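Side-chain contact in KLLA0E08119p (Kluyveromyces lactis, PDB 3VA7), which probably carboxylates urea to urea-1-carboxylate with ATP, hydrogencarbonate and a biotin cofactor, the first step of urea breakdown by the allophanate route: residues 1062-1066 with 1067-1071. Sequence-based numbering, arbitrary orientation.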
loop_
_atom_site.group_PDB
_atom_site.type_symbol
_atom_site.label_atom_id
_atom_site.label_comp_id
_atom_site.label_asym_id
_atom_site.label_seq_id
_atom_site.Cartn_x
_atom_site.Cartn_y
_atom_site.Cartn_z
ATOM N N HIS A 1062 -11.008 7.116 13.881
ATOM C CA HIS A 1062 -10.388 7.020 15.228
ATOM C C HIS A 1062 -9.606 8.308 15.461
ATOM O O HIS A 1062 -9.362 9.061 14.541
ATOM C CB HIS A 1062 -9.435 5.809 15.341
ATOM C CG HIS A 1062 -8.461 5.742 14.207
ATOM N ND1 HIS A 1062 -7.333 6.542 14.150
ATOM C CD2 HIS A 1062 -8.510 5.069 13.026
ATOM C CE1 HIS A 1062 -6.725 6.345 12.991
ATOM N NE2 HIS A 1062 -7.410 5.447 12.298
ATOM N N PRO A 1063 -9.169 8.553 16.680
ATOM C CA PRO A 1063 -8.387 9.791 16.770
ATOM C C PRO A 1063 -6.866 9.585 16.712
ATOM O O PRO A 1063 -6.158 10.301 17.394
ATOM C CB PRO A 1063 -8.764 10.296 18.164
ATOM C CG PRO A 1063 -8.857 8.967 18.998
ATOM C CD PRO A 1063 -9.419 7.932 18.008
ATOM N N ILE A 1064 -6.346 8.603 15.978
ATOM C CA ILE A 1064 -4.856 8.398 15.944
ATOM C C ILE A 1064 -4.297 9.049 14.708
ATOM O O ILE A 1064 -4.863 8.908 13.628
ATOM C CB ILE A 1064 -4.405 6.913 15.973
ATOM C CG1 ILE A 1064 -5.181 6.127 17.032
ATOM C CG2 ILE A 1064 -2.922 6.786 16.220
ATOM C CD1 ILE A 1064 -5.527 6.898 18.269
ATOM N N ASP A 1065 -3.183 9.748 14.892
ATOM C CA ASP A 1065 -2.589 10.606 13.866
ATOM C C ASP A 1065 -1.540 9.926 12.973
ATOM O O ASP A 1065 -1.143 10.481 11.952
ATOM C CB ASP A 1065 -2.013 11.866 14.532
ATOM C CG ASP A 1065 -3.118 12.831 15.009
ATOM O OD1 ASP A 1065 -4.199 12.957 14.329
ATOM O OD2 ASP A 1065 -2.908 13.471 16.070
ATOM N N HIS A 1066 -1.080 8.738 13.354
ATOM C CA HIS A 1066 -0.244 7.938 12.455
ATOM C C HIS A 1066 -0.840 6.544 12.145
ATOM O O HIS A 1066 -1.797 6.129 12.815
ATOM C CB HIS A 1066 1.153 7.838 13.027
ATOM C CG HIS A 1066 1.172 7.780 14.499
ATOM N ND1 HIS A 1066 1.603 8.837 15.275
ATOM C CD2 HIS A 1066 0.805 6.798 15.357
ATOM C CE1 HIS A 1066 1.510 8.499 16.551
ATOM N NE2 HIS A 1066 1.025 7.270 16.627
ATOM N N PRO A 1067 -0.261 5.807 11.167
ATOM C CA PRO A 1067 -0.779 4.462 10.809
ATOM C C PRO A 1067 -0.821 3.428 11.937
ATOM O O PRO A 1067 -1.746 2.624 11.973
ATOM C CB PRO A 1067 0.175 3.981 9.704
ATOM C CG PRO A 1067 0.892 5.182 9.226
ATOM C CD PRO A 1067 0.953 6.143 10.393
ATOM N N TRP A 1068 0.133 3.419 12.857
ATOM C CA TRP A 1068 0.064 2.441 13.935
ATOM C C TRP A 1068 -0.901 2.913 15.020
ATOM O O TRP A 1068 -0.684 3.952 15.639
ATOM C CB TRP A 1068 1.432 2.127 14.520
ATOM C CG TRP A 1068 2.203 3.316 15.057
ATOM C CD1 TRP A 1068 2.306 3.702 16.364
ATOM C CD2 TRP A 1068 2.982 4.263 14.294
ATOM N NE1 TRP A 1068 3.089 4.849 16.471
ATOM C CE2 TRP A 1068 3.525 5.204 15.221
ATOM C CE3 TRP A 1068 3.282 4.400 12.930
ATOM C CZ2 TRP A 1068 4.347 6.266 14.825
ATOM C CZ3 TRP A 1068 4.099 5.479 12.518
ATOM C CH2 TRP A 1068 4.618 6.400 13.467
ATOM N N LEU A 1069 -1.979 2.166 15.230
ATOM C CA LEU A 1069 -3.037 2.623 16.096
ATOM C C LEU A 1069 -2.660 2.470 17.579
ATOM O O LEU A 1069 -3.140 3.237 18.433
ATOM C CB LEU A 1069 -4.339 1.907 15.754
ATOM C CG LEU A 1069 -5.403 2.472 14.785
ATOM C CD1 LEU A 1069 -4.908 3.528 13.798
ATOM C CD2 LEU A 1069 -6.240 1.398 14.033
ATOM N N LEU A 1070 -1.783 1.514 17.901
ATOM C CA LEU A 1070 -1.460 1.251 19.304
ATOM C C LEU A 1070 -0.162 1.848 19.809
ATOM O O LEU A 1070 0.734 2.158 19.042
ATOM C CB LEU A 1070 -1.464 -0.252 19.578
ATOM C CG LEU A 1070 -2.666 -1.024 19.046
ATOM C CD1 LEU A 1070 -2.527 -2.474 19.280
ATOM C CD2 LEU A 1070 -3.969 -0.530 19.657
ATOM N N THR A 1071 -0.058 1.989 21.128
ATOM C CA THR A 1071 1.161 2.461 21.750
ATOM C C THR A 1071 1.392 1.564 22.952
ATOM O O THR A 1071 0.415 1.112 23.587
ATOM C CB THR A 1071 0.975 3.902 22.254
ATOM O OG1 THR A 1071 0.718 4.757 21.152
ATOM C CG2 THR A 1071 2.216 4.371 22.984
HETATM O O HOH W 1 -0.122 5.001 18.051
#
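A single water molecule ties His1066 to the backbone beyond it: it lies 2.9 Å from His1066 NE2, in the plane of the imidazole, and donates to Trp1068 O at 2.7 Å and, more weakly, to Leu1070 O. The same imidazole lies over the pyrrole half of the Trp1068 indole in an offset stack, with centroids 3.9 Å apart and planes only 16° from parallel. His1066 CB then extends the overlap, sitting 3.8 Å above the centroid of the indole's six-membered ring as a CH-pi contact. Trp1068 has its CG between its own backbone N and carbonyl carbon (chi1 57°), which swings the indole back over the imidazole of His1066, two residues earlier. A serine in its place would probably leave the His1066 imidazole without its stacking surface, freer to turn away from the water. Farther back, Leu1069 CD1 stands over one face of the His1062 ring, 3.6 Å from its centroid, and also packs against Ile1064 CB. Both nitrogens of that ring are engaged: ND1 accepts the Ile1064 N-H in plane at 2.9 Å, while NE2 is hydrogen-bonded to Asp1055 OD2. All of these contacts fall within the loop that runs from strand 1045-1049 to strand 1075-1081, in the carboxyltransferase part of the enzyme. Ile1064 and Leu1070 rest on strand 922-934, which pairs with both of those strands, and Trp1068 reaches Leu989 of strand 984-989.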